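Local atomic coordinates of phosphoribosylaminoimidazole carboxylase, ATPase subunit (Bacillus anthracis, PDB entry 4DLK), a protein that probably uses ATP and bicarbonate to carboxylate aminoimidazole ribonucleotide to its N5-carboxy form in purine biosynthesis. Residues A[144-149]-A[179-184]; A[189-194]-A[225-230]. All coordinates share one frame; numbering follows the deposited sequence.

Contact 1 (144-149 with 179-184) and contact 2 (189-194 with 225-230) follow each other along the chain, and both lie in the ATP-grasp domain. Their centres are about 23 Å apart, and their nearest atoms about 8 Å, without touching. Contact 1 joins the two inner strands of the four-stranded antiparallel sheet. Contact 2 sits on strand 189-197 of the large antiparallel sheet. The chain passes from one sheet to the other between strands 179-183 and 189-197. Both contacts reach the same ATP: contact 1 holds adenine, and Glu190 of contact 2 holds the ribose. The nucleotide is thus bound between the two sheets.

Contact 1: residues A[144-149]-A[179-184]. With ATP (adenosine-5'-triphosphate), chain F.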
ATOM      1  N   SER A 144     -21.185   3.099 -37.809  1.00 25.74           N
ATOM      2  CA  SER A 144     -21.678   2.228 -36.744  1.00 25.30           C
ATOM      3  C   SER A 144     -20.632   1.169 -36.420  1.00 24.87           C
ATOM      4  O   SER A 144     -19.633   1.038 -37.130  1.00 25.09           O
ATOM      5  CB  SER A 144     -23.007   1.577 -37.145  1.00 25.20           C
ATOM      6  OG  SER A 144     -22.856   0.768 -38.302  1.00 25.47           O
ATOM      7  N   VAL A 145     -20.859   0.420 -35.347  1.00 23.58           N
ATOM      8  CA  VAL A 145     -19.898  -0.592 -34.914  1.00 22.83           C
ATOM      9  C   VAL A 145     -20.597  -1.895 -34.504  1.00 21.89           C
ATOM     10  O   VAL A 145     -21.510  -1.902 -33.662  1.00 20.91           O
ATOM     11  CB  VAL A 145     -18.960  -0.048 -33.799  1.00 22.73           C
ATOM     12  CG1 VAL A 145     -19.744   0.340 -32.555  1.00 22.99           C
ATOM     13  CG2 VAL A 145     -17.871  -1.054 -33.449  1.00 22.92           C
ATOM     14  N   LEU A 146     -20.170  -2.991 -35.121  1.00 21.46           N
ATOM     15  CA  LEU A 146     -20.712  -4.301 -34.803  1.00 21.10           C
ATOM     16  C   LEU A 146     -19.777  -5.015 -33.838  1.00 21.09           C
ATOM     17  O   LEU A 146     -18.591  -5.176 -34.128  1.00 21.82           O
ATOM     18  CB  LEU A 146     -20.914  -5.129 -36.082  1.00 21.20           C
ATOM     19  CG  LEU A 146     -21.741  -6.412 -35.983  1.00 20.84           C
ATOM     20  CD1 LEU A 146     -23.206  -6.092 -35.723  1.00 20.93           C
ATOM     21  CD2 LEU A 146     -21.601  -7.219 -37.266  1.00 21.43           C
ATOM     22  N   LYS A 147     -20.313  -5.435 -32.694  1.00 20.43           N
ATOM     23  CA  LYS A 147     -19.534  -6.145 -31.672  1.00 20.33           C
ATOM     24  C   LYS A 147     -20.189  -7.470 -31.311  1.00 20.11           C
ATOM     25  O   LYS A 147     -21.410  -7.542 -31.189  1.00 20.29           O
ATOM     26  CB  LYS A 147     -19.442  -5.324 -30.387  1.00 20.33           C
ATOM     27  CG  LYS A 147     -19.016  -3.877 -30.548  1.00 20.87           C
ATOM     28  CD  LYS A 147     -19.085  -3.161 -29.214  1.00 20.58           C
ATOM     29  CE  LYS A 147     -18.852  -1.670 -29.389  1.00 21.19           C
ATOM     30  NZ  LYS A 147     -18.816  -0.974 -28.071  1.00 21.01           N
ATOM     31  N   THR A 148     -19.379  -8.508 -31.118  1.00 19.55           N
ATOM     32  CA  THR A 148     -19.867  -9.753 -30.523  1.00 19.23           C
ATOM     33  C   THR A 148     -20.401  -9.458 -29.124  1.00 19.29           C
ATOM     34  O   THR A 148     -19.803  -8.675 -28.373  1.00 19.25           O
ATOM     35  CB  THR A 148     -18.762 -10.822 -30.426  1.00 19.19           C
ATOM     36  OG1 THR A 148     -17.664 -10.313 -29.653  1.00 19.68           O
ATOM     37  CG2 THR A 148     -18.253 -11.211 -31.818  1.00 19.55           C
ATOM     38  N   THR A 149     -21.528 -10.070 -28.781  1.00 18.48           N
ATOM     39  CA  THR A 149     -22.140  -9.861 -27.473  1.00 18.34           C
ATOM     40  C   THR A 149     -21.330 -10.500 -26.348  1.00 18.61           C
ATOM     41  O   THR A 149     -21.325 -10.001 -25.224  1.00 17.92           O
ATOM     42  CB  THR A 149     -23.582 -10.392 -27.430  1.00 18.22           C
ATOM     43  OG1 THR A 149     -23.592 -11.777 -27.806  1.00 17.15           O
ATOM     44  CG2 THR A 149     -24.477  -9.591 -28.379  1.00 18.03           C
ATOM     45  N   CYS A 179     -24.247 -10.746 -32.265  1.00 20.00           N
ATOM     46  CA  CYS A 179     -23.663  -9.413 -32.208  1.00 19.99           C
ATOM     47  C   CYS A 179     -24.654  -8.334 -31.772  1.00 19.36           C
ATOM     48  O   CYS A 179     -25.859  -8.574 -31.693  1.00 17.57           O
ATOM     49  CB  CYS A 179     -23.083  -9.036 -33.579  1.00 20.99           C
ATOM     50  SG  CYS A 179     -21.584  -9.928 -34.070  1.00 23.57           S
ATOM     51  N   ILE A 180     -24.113  -7.153 -31.471  1.00 18.46           N
ATOM     52  CA  ILE A 180     -24.889  -5.926 -31.370  1.00 18.76           C
ATOM     53  C   ILE A 180     -24.332  -4.895 -32.349  1.00 18.59           C
ATOM     54  O   ILE A 180     -23.117  -4.829 -32.566  1.00 18.26           O
ATOM     55  CB  ILE A 180     -24.896  -5.327 -29.940  1.00 19.27           C
ATOM     56  CG1 ILE A 180     -23.551  -5.534 -29.233  1.00 20.07           C
ATOM     57  CG2 ILE A 180     -25.990  -5.954 -29.094  1.00 18.98           C
ATOM     58  CD1 ILE A 180     -22.631  -4.347 -29.294  1.00 21.00           C
ATOM     59  N   LEU A 181     -25.218  -4.119 -32.963  1.00 18.55           N
ATOM     60  CA  LEU A 181     -24.778  -2.976 -33.744  1.00 19.15           C
ATOM     61  C   LEU A 181     -25.031  -1.728 -32.919  1.00 19.15           C
ATOM     62  O   LEU A 181     -26.125  -1.540 -32.384  1.00 18.30           O
ATOM     63  CB  LEU A 181     -25.496  -2.891 -35.093  1.00 19.63           C
ATOM     64  CG  LEU A 181     -24.876  -1.906 -36.095  1.00 19.74           C
ATOM     65  CD1 LEU A 181     -23.545  -2.423 -36.623  1.00 19.58           C
ATOM     66  CD2 LEU A 181     -25.822  -1.606 -37.249  1.00 20.07           C
ATOM     67  N   GLU A 182     -23.999  -0.899 -32.797  1.00 19.48           N
ATOM     68  CA  GLU A 182     -24.105   0.357 -32.070  1.00 20.67           C
ATOM     69  C   GLU A 182     -23.840   1.507 -33.012  1.00 20.61           C
ATOM     70  O   GLU A 182     -22.969   1.415 -33.863  1.00 20.96           O
ATOM     71  CB  GLU A 182     -23.053   0.433 -30.970  1.00 21.14           C
ATOM     72  CG  GLU A 182     -23.287  -0.441 -29.758  1.00 22.32           C
ATOM     73  CD  GLU A 182     -22.184  -0.281 -28.734  1.00 22.83           C
ATOM     74  OE1 GLU A 182     -22.089  -1.150 -27.846  1.00 24.30           O
ATOM     75  OE2 GLU A 182     -21.405   0.709 -28.820  1.00 22.42           O
ATOM     76  N   LYS A 183     -24.571   2.598 -32.832  1.00 21.52           N
ATOM     77  CA  LYS A 183     -24.266   3.837 -33.525  1.00 22.68           C
ATOM     78  C   LYS A 183     -22.908   4.350 -33.051  1.00 22.47           C
ATOM     79  O   LYS A 183     -22.577   4.266 -31.864  1.00 20.81           O
ATOM     80  CB  LYS A 183     -25.358   4.874 -33.267  1.00 24.38           C
ATOM     81  CG  LYS A 183     -25.301   6.083 -34.190  1.00 25.98           C
ATOM     82  CD  LYS A 183     -26.582   6.898 -34.111  1.00 27.33           C
ATOM     83  CE  LYS A 183     -26.590   7.989 -35.170  1.00 28.03           C
ATOM     84  NZ  LYS A 183     -27.951   8.575 -35.343  1.00 30.14           N
ATOM     85  N   TRP A 184     -22.115   4.847 -33.991  1.00 22.95           N
ATOM     86  CA  TRP A 184     -20.822   5.431 -33.673  1.00 23.78           C
ATOM     87  C   TRP A 184     -21.024   6.702 -32.897  1.00 23.97           C
ATOM     88  O   TRP A 184     -21.793   7.574 -33.306  1.00 24.40           O
ATOM     89  CB  TRP A 184     -20.040   5.704 -34.948  1.00 25.28           C
ATOM     90  CG  TRP A 184     -18.666   6.276 -34.715  1.00 26.52           C
ATOM     91  CD1 TRP A 184     -18.301   7.620 -34.663  1.00 27.36           C
ATOM     92  CD2 TRP A 184     -17.421   5.532 -34.497  1.00 27.35           C
ATOM     93  NE1 TRP A 184     -16.953   7.752 -34.429  1.00 28.41           N
ATOM     94  CE2 TRP A 184     -16.365   6.540 -34.323  1.00 27.83           C
ATOM     95  CE3 TRP A 184     -17.087   4.186 -34.426  1.00 27.48           C
ATOM     96  CZ2 TRP A 184     -15.046   6.188 -34.096  1.00 28.45           C
ATOM     97  CZ3 TRP A 184     -15.748   3.844 -34.196  1.00 28.08           C
ATOM     98  CH2 TRP A 184     -14.755   4.820 -34.037  1.00 28.27           C
TER
HETATM   99  PG  ATP F 404     -11.188  -3.602 -24.048  1.00 18.58           P
HETATM  100  O1G ATP F 404     -12.342  -3.246 -23.136  1.00 18.04           O
HETATM  101  O2G ATP F 404     -10.172  -2.479 -24.169  1.00 18.31           O
HETATM  102  O3G ATP F 404     -10.587  -4.959 -23.774  1.00 18.11           O
HETATM  103  PB  ATP F 404     -13.330  -3.894 -25.980  1.00 18.85           P
HETATM  104  O1B ATP F 404     -13.332  -4.194 -27.448  1.00 18.75           O
HETATM  105  O2B ATP F 404     -14.090  -4.760 -25.012  1.00 18.56           O
HETATM  106  O3B ATP F 404     -11.771  -3.788 -25.546  1.00 18.58           O
HETATM  107  PA  ATP F 404     -14.965  -1.550 -26.363  1.00 20.11           P
HETATM  108  O1A ATP F 404     -15.157  -0.342 -25.489  1.00 20.28           O
HETATM  109  O2A ATP F 404     -16.126  -2.475 -26.621  1.00 20.69           O
HETATM  110  O3A ATP F 404     -13.731  -2.357 -25.732  1.00 19.71           O
HETATM  111  O5' ATP F 404     -14.426  -1.014 -27.785  1.00 20.81           O
HETATM  112  C5' ATP F 404     -13.060  -0.631 -27.949  1.00 21.18           C
HETATM  113  C4' ATP F 404     -12.940   0.774 -28.523  1.00 21.55           C
HETATM  114  O4' ATP F 404     -13.778   0.919 -29.676  1.00 22.00           O
HETATM  115  C3' ATP F 404     -13.396   1.849 -27.547  1.00 21.93           C
HETATM  116  O3' ATP F 404     -12.339   2.298 -26.695  1.00 22.14           O
HETATM  117  C2' ATP F 404     -13.894   2.960 -28.449  1.00 21.96           C
HETATM  118  O2' ATP F 404     -12.824   3.849 -28.791  1.00 23.00           O
HETATM  119  C1' ATP F 404     -14.326   2.244 -29.712  1.00 21.82           C
HETATM  120  N9  ATP F 404     -15.804   2.189 -29.710  1.00 21.72           N
HETATM  121  C8  ATP F 404     -16.558   1.166 -29.255  1.00 21.81           C
HETATM  122  N7  ATP F 404     -17.878   1.434 -29.391  1.00 21.86           N
HETATM  123  C5  ATP F 404     -17.987   2.654 -29.942  1.00 21.63           C
HETATM  124  C6  ATP F 404     -19.099   3.540 -30.355  1.00 21.60           C
HETATM  125  N6  ATP F 404     -20.389   3.152 -30.199  1.00 21.10           N
HETATM  126  N1  ATP F 404     -18.780   4.748 -30.887  1.00 21.88           N
HETATM  127  C2  ATP F 404     -17.498   5.148 -31.046  1.00 22.30           C
HETATM  128  N3  ATP F 404     -16.441   4.389 -30.696  1.00 21.85           N
HETATM  129  C4  ATP F 404     -16.616   3.155 -30.147  1.00 21.94           C
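Lys147 and Glu182 reach obliquely across each other on one face of the sheet. Lys147 NZ lies 3.2 Å from Glu182 OE2 in a salt bridge whose hydrogen bonds are weak. Both chains run extended beyond CG. Each has CG anti to its own carbonyl carbon (chi1 -50° in Lys147, -73° in Glu182), and their charged ends meet at the adenine. Lys147 NZ bonds to ATP N7 at 2.9 Å. ATP N6 gives one hydrogen bond to Glu182 OE2 (3.0 Å, angle at H 166°) and another to the carbonyl O of Lys183. Lys111 forms a second salt bridge, to Glu182 OE1, and so probably helps to position the carboxylate. Trp184 lays one ring face against the base, with ATP C2 3.4 Å above the ring plane, over its centre. Strands 144-148 and 179-183 are the antiparallel inner pair of the small sheet of the ATP-grasp fold. Val145 with Glu182 and Lys147 with Ile180 are its hydrogen-bonded pairs here. On the adenine side, Val145 stands beside Glu182 and points the same way, its CG1 against Glu182 CB. Ile180 CD1 lies 3.5 Å from Lys147 CB, against the root of the lysine chain. The opposite face is apolar. Leu146 CD1 touches both Cys179 CB (3.6 Å) and Leu181 CD1 (3.8 Å). Helices 130-140 and 167-176 pack over these side chains. Ser144 OG is buried beside the methyls of Leu181, with no polar partner in the model.

Contact 2: residues A[189-194]-A[225-230]; sequences KEVSVI and ARITEE. With ATP (adenosine-5'-triphosphate), chain F.
Lys189 and Ile227 run alongside each other, head to tail, with Lys189 CG 4.0 Å from Ile227 CG2. The lysine chain bends at its second torsion (chi2 -82°). It then passes Arg226, where Lys189 CE lies 3.6 Å from the backbone O. The lysine chain lies roughly perpendicular to that of Arg226. Lys189 NZ sits over one face of the Arg226 guanidinium, 3.9 Å from NH1. Glu210 probably offsets the two positive charges: its OE2 makes salt bridges with both Lys189 NZ and Arg226 NH1. Arg226 NH2 has a further acidic partner in Glu360. Next along the strand on this side, Val191 points toward the other segment. Its CG1 meets Ala225 CB at 4.2 Å and Ile227 CD1 at 4.3 Å. These are loose apolar contacts.

Further out, an inverse gamma turn is centred on Arg226, closed by a weak bond from Ile227 N to Ala225 O. With this tight turn between them, Ala225 and Ile227 both point toward the strand. Thr228 is the N-cap of helix 229-245, which follows, and its OG1 bonds to Leu231 N. Strand 189-197 is itself held between strands 203-214 and 250-258. From this strand Glu190 takes hydrogen bonds from the ribose: ATP O2' to OE1 and ATP O3' to OE2, the latter at 2.7 Å. The contact joins the loop that leads into helix 229-245 to strand 189-197 of the large antiparallel sheet, which here forms part of the nucleotide site of the ATP-grasp fold.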
ATOM      1  N   LYS A 189     -13.299  12.434 -25.443  1.00 23.36           N
ATOM      2  CA  LYS A 189     -12.491  11.670 -24.487  1.00 22.03           C
ATOM      3  C   LYS A 189     -13.216  10.408 -24.034  1.00 20.82           C
ATOM      4  O   LYS A 189     -14.442  10.400 -23.911  1.00 20.02           O
ATOM      5  CB  LYS A 189     -12.195  12.505 -23.239  1.00 22.58           C
ATOM      6  CG  LYS A 189     -11.610  13.890 -23.478  1.00 23.08           C
ATOM      7  CD  LYS A 189     -10.114  13.851 -23.715  1.00 22.89           C
ATOM      8  CE  LYS A 189      -9.495  15.226 -23.474  1.00 23.03           C
ATOM      9  NZ  LYS A 189      -8.078  15.223 -23.924  1.00 23.05           N
ATOM     10  N   GLU A 190     -12.450   9.351 -23.787  1.00 19.88           N
ATOM     11  CA  GLU A 190     -12.961   8.186 -23.064  1.00 19.33           C
ATOM     12  C   GLU A 190     -12.577   8.348 -21.612  1.00 17.92           C
ATOM     13  O   GLU A 190     -11.417   8.655 -21.298  1.00 17.46           O
ATOM     14  CB  GLU A 190     -12.377   6.888 -23.613  1.00 20.45           C
ATOM     15  CG  GLU A 190     -12.619   6.705 -25.094  1.00 22.28           C
ATOM     16  CD  GLU A 190     -12.289   5.312 -25.568  1.00 23.81           C
ATOM     17  OE1 GLU A 190     -11.446   5.189 -26.480  1.00 25.89           O
ATOM     18  OE2 GLU A 190     -12.871   4.344 -25.028  1.00 24.47           O
ATOM     19  N   VAL A 191     -13.556   8.162 -20.730  1.00 16.37           N
ATOM     20  CA  VAL A 191     -13.353   8.364 -19.299  1.00 15.51           C
ATOM     21  C   VAL A 191     -13.920   7.191 -18.517  1.00 15.05           C
ATOM     22  O   VAL A 191     -14.725   6.416 -19.047  1.00 14.88           O
ATOM     23  CB  VAL A 191     -13.979   9.695 -18.792  1.00 15.44           C
ATOM     24  CG1 VAL A 191     -13.305  10.896 -19.444  1.00 15.35           C
ATOM     25  CG2 VAL A 191     -15.486   9.731 -19.025  1.00 15.32           C
ATOM     26  N   SER A 192     -13.496   7.050 -17.266  1.00 14.44           N
ATOM     27  CA  SER A 192     -14.021   5.992 -16.416  1.00 14.28           C
ATOM     28  C   SER A 192     -14.142   6.440 -14.975  1.00 14.08           C
ATOM     29  O   SER A 192     -13.422   7.339 -14.513  1.00 13.66           O
ATOM     30  CB  SER A 192     -13.179   4.715 -16.515  1.00 14.61           C
ATOM     31  OG  SER A 192     -11.928   4.872 -15.869  1.00 15.53           O
ATOM     32  N   VAL A 193     -15.084   5.823 -14.276  1.00 13.69           N
ATOM     33  CA  VAL A 193     -15.256   6.056 -12.862  1.00 13.82           C
ATOM     34  C   VAL A 193     -15.352   4.719 -12.147  1.00 13.90           C
ATOM     35  O   VAL A 193     -16.108   3.824 -12.557  1.00 13.59           O
ATOM     36  CB  VAL A 193     -16.515   6.906 -12.575  1.00 13.87           C
ATOM     37  CG1 VAL A 193     -16.732   7.059 -11.079  1.00 14.01           C
ATOM     38  CG2 VAL A 193     -16.383   8.280 -13.213  1.00 14.20           C
ATOM     39  N   ILE A 194     -14.568   4.588 -11.086  1.00 13.87           N
ATOM     40  CA  ILE A 194     -14.653   3.429 -10.219  1.00 13.76           C
ATOM     41  C   ILE A 194     -15.624   3.785  -9.101  1.00 13.45           C
ATOM     42  O   ILE A 194     -15.442   4.797  -8.417  1.00 13.12           O
ATOM     43  CB  ILE A 194     -13.286   3.066  -9.596  1.00 13.76           C
ATOM     44  CG1 ILE A 194     -12.159   3.006 -10.652  1.00 14.11           C
ATOM     45  CG2 ILE A 194     -13.397   1.795  -8.757  1.00 13.82           C
ATOM     46  CD1 ILE A 194     -12.261   1.913 -11.693  1.00 13.85           C
ATOM     47  N   ALA A 225      -9.286  13.832 -15.068  1.00 17.39           N
ATOM     48  CA  ALA A 225      -9.572  13.827 -16.498  1.00 17.88           C
ATOM     49  C   ALA A 225      -9.659  15.274 -16.995  1.00 18.18           C
ATOM     50  O   ALA A 225     -10.204  16.143 -16.309  1.00 17.78           O
ATOM     51  CB  ALA A 225     -10.878  13.093 -16.772  1.00 18.05           C
ATOM     52  N   ARG A 226      -9.098  15.532 -18.171  1.00 19.08           N
ATOM     53  CA  ARG A 226      -9.098  16.885 -18.739  1.00 20.28           C
ATOM     54  C   ARG A 226     -10.423  17.157 -19.462  1.00 20.80           C
ATOM     55  O   ARG A 226     -10.487  17.226 -20.692  1.00 21.66           O
ATOM     56  CB  ARG A 226      -7.884  17.084 -19.657  1.00 20.05           C
ATOM     57  CG  ARG A 226      -6.557  16.851 -18.941  1.00 19.98           C
ATOM     58  CD  ARG A 226      -5.387  16.819 -19.911  1.00 20.38           C
ATOM     59  NE  ARG A 226      -5.387  15.619 -20.743  1.00 20.13           N
ATOM     60  CZ  ARG A 226      -4.527  15.400 -21.735  1.00 20.44           C
ATOM     61  NH1 ARG A 226      -4.597  14.283 -22.446  1.00 19.88           N
ATOM     62  NH2 ARG A 226      -3.593  16.300 -22.017  1.00 20.80           N
ATOM     63  N   ILE A 227     -11.478  17.288 -18.665  1.00 21.64           N
ATOM     64  CA  ILE A 227     -12.828  17.537 -19.148  1.00 22.65           C
ATOM     65  C   ILE A 227     -13.452  18.634 -18.299  1.00 23.62           C
ATOM     66  O   ILE A 227     -12.973  18.918 -17.199  1.00 22.76           O
ATOM     67  CB  ILE A 227     -13.719  16.264 -19.092  1.00 22.06           C
ATOM     68  CG1 ILE A 227     -13.790  15.709 -17.659  1.00 22.15           C
ATOM     69  CG2 ILE A 227     -13.226  15.216 -20.085  1.00 21.62           C
ATOM     70  CD1 ILE A 227     -14.696  14.503 -17.481  1.00 21.95           C
ATOM     71  N   THR A 228     -14.521  19.238 -18.813  1.00 25.55           N
ATOM     72  CA  THR A 228     -15.250  20.295 -18.108  1.00 27.50           C
ATOM     73  C   THR A 228     -15.864  19.800 -16.805  1.00 29.34           C
ATOM     74  O   THR A 228     -16.094  18.594 -16.623  1.00 28.10           O
ATOM     75  CB  THR A 228     -16.418  20.844 -18.957  1.00 27.81           C
ATOM     76  OG1 THR A 228     -17.427  19.831 -19.085  1.00 27.56           O
ATOM     77  CG2 THR A 228     -15.949  21.289 -20.345  1.00 27.72           C
ATOM     78  N   GLU A 229     -16.163  20.753 -15.923  1.00 30.84           N
ATOM     79  CA  GLU A 229     -16.877  20.500 -14.680  1.00 33.24           C
ATOM     80  C   GLU A 229     -18.241  19.849 -14.930  1.00 33.34           C
ATOM     81  O   GLU A 229     -18.701  19.040 -14.125  1.00 33.97           O
ATOM     82  CB  GLU A 229     -17.053  21.812 -13.910  1.00 36.39           C
ATOM     83  CG  GLU A 229     -17.372  21.648 -12.431  1.00 39.01           C
ATOM     84  CD  GLU A 229     -16.254  20.977 -11.652  1.00 42.92           C
ATOM     85  OE1 GLU A 229     -16.557  20.075 -10.837  1.00 45.02           O
ATOM     86  OE2 GLU A 229     -15.074  21.345 -11.855  1.00 44.63           O
ATOM     87  N   GLU A 230     -18.877  20.205 -16.046  1.00 33.16           N
ATOM     88  CA  GLU A 230     -20.157  19.617 -16.438  1.00 33.05           C
ATOM     89  C   GLU A 230     -20.014  18.109 -16.686  1.00 30.52           C
ATOM     90  O   GLU A 230     -20.749  17.306 -16.112  1.00 29.44           O
ATOM     91  CB  GLU A 230     -20.715  20.310 -17.687  1.00 35.60           C
ATOM     92  CG  GLU A 230     -22.112  19.840 -18.080  1.00 39.39           C
ATOM     93  CD  GLU A 230     -22.404  19.954 -19.571  1.00 41.96           C
ATOM     94  OE1 GLU A 230     -21.747  20.759 -20.273  1.00 42.82           O
ATOM     95  OE2 GLU A 230     -23.312  19.232 -20.043  1.00 43.93           O
TER
HETATM   96  PG  ATP F 404     -11.188  -3.602 -24.048  1.00 18.58           P
HETATM   97  O1G ATP F 404     -12.342  -3.246 -23.136  1.00 18.04           O
HETATM   98  O2G ATP F 404     -10.172  -2.479 -24.169  1.00 18.31           O
HETATM   99  O3G ATP F 404     -10.587  -4.959 -23.774  1.00 18.11           O
HETATM  100  PB  ATP F 404     -13.330  -3.894 -25.980  1.00 18.85           P
HETATM  101  O1B ATP F 404     -13.332  -4.194 -27.448  1.00 18.75           O
HETATM  102  O2B ATP F 404     -14.090  -4.760 -25.012  1.00 18.56           O
HETATM  103  O3B ATP F 404     -11.771  -3.788 -25.546  1.00 18.58           O
HETATM  104  PA  ATP F 404     -14.965  -1.550 -26.363  1.00 20.11           P
HETATM  105  O1A ATP F 404     -15.157  -0.342 -25.489  1.00 20.28           O
HETATM  106  O2A ATP F 404     -16.126  -2.475 -26.621  1.00 20.69           O
HETATM  107  O3A ATP F 404     -13.731  -2.357 -25.732  1.00 19.71           O
HETATM  108  O5' ATP F 404     -14.426  -1.014 -27.785  1.00 20.81           O
HETATM  109  C5' ATP F 404     -13.060  -0.631 -27.949  1.00 21.18           C
HETATM  110  C4' ATP F 404     -12.940   0.774 -28.523  1.00 21.55           C
HETATM  111  O4' ATP F 404     -13.778   0.919 -29.676  1.00 22.00           O
HETATM  112  C3' ATP F 404     -13.396   1.849 -27.547  1.00 21.93           C
HETATM  113  O3' ATP F 404     -12.339   2.298 -26.695  1.00 22.14           O
HETATM  114  C2' ATP F 404     -13.894   2.960 -28.449  1.00 21.96           C
HETATM  115  O2' ATP F 404     -12.824   3.849 -28.791  1.00 23.00           O
HETATM  116  C1' ATP F 404     -14.326   2.244 -29.712  1.00 21.82           C
HETATM  117  N9  ATP F 404     -15.804   2.189 -29.710  1.00 21.72           N
HETATM  118  C8  ATP F 404     -16.558   1.166 -29.255  1.00 21.81           C
HETATM  119  N7  ATP F 404     -17.878   1.434 -29.391  1.00 21.86           N
HETATM  120  C5  ATP F 404     -17.987   2.654 -29.942  1.00 21.63           C
HETATM  121  C6  ATP F 404     -19.099   3.540 -30.355  1.00 21.60           C
HETATM  122  N6  ATP F 404     -20.389   3.152 -30.199  1.00 21.10           N
HETATM  123  N1  ATP F 404     -18.780   4.748 -30.887  1.00 21.88           N
HETATM  124  C2  ATP F 404     -17.498   5.148 -31.046  1.00 22.30           C
HETATM  125  N3  ATP F 404     -16.441   4.389 -30.696  1.00 21.85           N
HETATM  126  C4  ATP F 404     -16.616   3.155 -30.147  1.00 21.94           C